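Protocadherin gamma-B3 (Homo sapiens, PDB 5K8R) probably mediates calcium-dependent cell adhesion through its extracellular cadherin repeats and may help establish and maintain specific neuronal connections in the brain. Local coordinates at residues I7-D12 with I60-I65. Numbering follows the deposited sequence.
Sequences IPEELD and IDREEI. With CA (calcium ion), chain C; CA (calcium ion), chain D.
Glu10 and Ile60 bring the two backbones closest, where residues 7-10 and 60-63 run 78° apart and Glu10 N donates to Ile60 O at 3.0 Å. This is part of the calcium-binding sites at the junction of the first and second cadherin repeats. A water bridges Leu11 O and Ile60 N beside this bond. Glu9 spans both ions: OE1 binds the calcium of chain C and OE2 that of chain D. With chi1 at 55°, CG of Glu9 is flanked by the main-chain N and C, and the straight chain beyond it reaches the metals. Arg62 N donates to Glu9 OE1 at 2.8 Å from above the carboxylate plane, which, with the metal bonds, helps fix the rotation of the Glu9 carboxylate. Asp61 is the N-cap of helix 62-65; its OD1 accepts from Glu63 N while binding calcium. Glu10 and Asp61 lie side by side, and the shared calcium probably offsets the repulsion between their carboxylates. Glu10 OE1 forms a salt bridge with Arg59 NE. Arg62 NH2 forms one with Glu63 OE2 at 2.7 Å. An alanine in place of Arg62 would probably leave Glu63 OE2 without its arginine mate. Asp98 completes the chain C site; Asp95, Asp98, Asp131 and the backbone O of Ile96 join the chain D site. Glu63 OE1 bridges the ions, 2.4 Å from the calcium of chain C and 2.8 Å from that of chain D.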
# COMPACT_ATOMS: atom_id res chain seq x y z
N ILE A 7 36.80 -0.47 -48.90
CA ILE A 7 37.01 -1.89 -48.63
C ILE A 7 36.20 -2.30 -47.40
O ILE A 7 35.98 -1.47 -46.50
CB ILE A 7 38.50 -2.21 -48.42
CG1 ILE A 7 39.08 -1.32 -47.31
CG2 ILE A 7 39.28 -2.02 -49.71
CD1 ILE A 7 40.52 -1.65 -46.96
N PRO A 8 35.72 -3.54 -47.32
CA PRO A 8 35.07 -4.00 -46.09
C PRO A 8 36.08 -4.15 -44.97
O PRO A 8 37.28 -4.29 -45.18
CB PRO A 8 34.47 -5.35 -46.49
CG PRO A 8 35.34 -5.82 -47.61
CD PRO A 8 35.73 -4.58 -48.37
N GLU A 9 35.56 -4.10 -43.74
CA GLU A 9 36.41 -4.25 -42.57
C GLU A 9 36.80 -5.71 -42.37
O GLU A 9 36.26 -6.62 -43.01
CB GLU A 9 35.69 -3.72 -41.33
CG GLU A 9 34.32 -4.35 -41.10
CD GLU A 9 33.76 -4.06 -39.72
OE1 GLU A 9 34.55 -3.87 -38.77
OE2 GLU A 9 32.52 -4.02 -39.58
N GLU A 10 37.75 -5.92 -41.46
CA GLU A 10 38.16 -7.26 -41.02
C GLU A 10 38.73 -8.10 -42.16
O GLU A 10 38.59 -9.33 -42.16
CB GLU A 10 37.01 -7.99 -40.34
CG GLU A 10 36.35 -7.22 -39.20
CD GLU A 10 37.20 -7.18 -37.94
OE1 GLU A 10 38.25 -7.86 -37.90
OE2 GLU A 10 36.82 -6.46 -36.99
N LEU A 11 39.37 -7.46 -43.13
CA LEU A 11 40.04 -8.20 -44.19
C LEU A 11 41.35 -8.79 -43.69
O LEU A 11 42.00 -8.25 -42.79
CB LEU A 11 40.31 -7.30 -45.40
CG LEU A 11 39.11 -6.83 -46.21
CD1 LEU A 11 39.55 -5.92 -47.34
CD2 LEU A 11 38.32 -8.02 -46.74
N ASP A 12 41.73 -9.93 -44.27
CA ASP A 12 42.98 -10.57 -43.89
C ASP A 12 44.17 -9.68 -44.28
O ASP A 12 44.08 -8.82 -45.16
CB ASP A 12 43.11 -11.94 -44.56
CG ASP A 12 42.15 -12.96 -43.99
OD1 ASP A 12 41.66 -12.75 -42.86
OD2 ASP A 12 41.90 -13.98 -44.66
N ILE A 60 41.66 -4.17 -39.40
CA ILE A 60 40.88 -2.94 -39.49
C ILE A 60 39.48 -3.21 -38.95
O ILE A 60 38.59 -3.66 -39.69
CB ILE A 60 40.83 -2.42 -40.94
CG1 ILE A 60 42.25 -2.19 -41.46
CG2 ILE A 60 40.02 -1.13 -41.02
CD1 ILE A 60 42.30 -1.65 -42.87
N ASP A 61 39.28 -2.94 -37.67
CA ASP A 61 37.98 -3.14 -37.02
C ASP A 61 37.23 -1.81 -37.04
O ASP A 61 37.62 -0.86 -36.36
CB ASP A 61 38.17 -3.64 -35.59
CG ASP A 61 36.86 -3.74 -34.82
OD1 ASP A 61 35.81 -3.96 -35.46
OD2 ASP A 61 36.89 -3.59 -33.58
N ARG A 62 36.14 -1.76 -37.81
CA ARG A 62 35.38 -0.52 -37.93
C ARG A 62 34.74 -0.11 -36.61
O ARG A 62 34.57 1.09 -36.35
CB ARG A 62 34.31 -0.66 -39.02
CG ARG A 62 33.65 0.65 -39.41
CD ARG A 62 32.19 0.45 -39.76
NE ARG A 62 31.45 -0.10 -38.63
CZ ARG A 62 30.96 0.63 -37.63
NH1 ARG A 62 31.15 1.95 -37.62
NH2 ARG A 62 30.30 0.05 -36.64
N GLU A 63 34.37 -1.08 -35.77
CA GLU A 63 33.76 -0.76 -34.49
C GLU A 63 34.74 -0.03 -33.58
O GLU A 63 34.36 0.91 -32.87
CB GLU A 63 33.24 -2.03 -33.81
CG GLU A 63 31.87 -2.47 -34.30
CD GLU A 63 31.88 -2.98 -35.72
OE1 GLU A 63 32.77 -3.78 -36.06
OE2 GLU A 63 31.00 -2.56 -36.51
N GLU A 64 36.01 -0.44 -33.59
CA GLU A 64 37.00 0.20 -32.73
C GLU A 64 37.49 1.52 -33.32
O GLU A 64 37.91 2.41 -32.57
CB GLU A 64 38.18 -0.75 -32.50
CG GLU A 64 39.17 -0.27 -31.46
CD GLU A 64 40.30 -1.25 -31.24
OE1 GLU A 64 40.36 -2.27 -31.96
OE2 GLU A 64 41.14 -1.01 -30.34
N ILE A 65 37.44 1.66 -34.64
CA ILE A 65 37.96 2.86 -35.29
C ILE A 65 36.92 3.98 -35.29
O ILE A 65 37.20 5.10 -34.85
CB ILE A 65 38.44 2.53 -36.72
CG1 ILE A 65 39.62 1.56 -36.68
CG2 ILE A 65 38.81 3.80 -37.46
CD1 ILE A 65 40.01 1.03 -38.03
CA CA C . 34.39 -5.52 -36.63
CA CA D . 30.75 -4.50 -37.90
O HOH W 1 41.44 -5.74 -41.92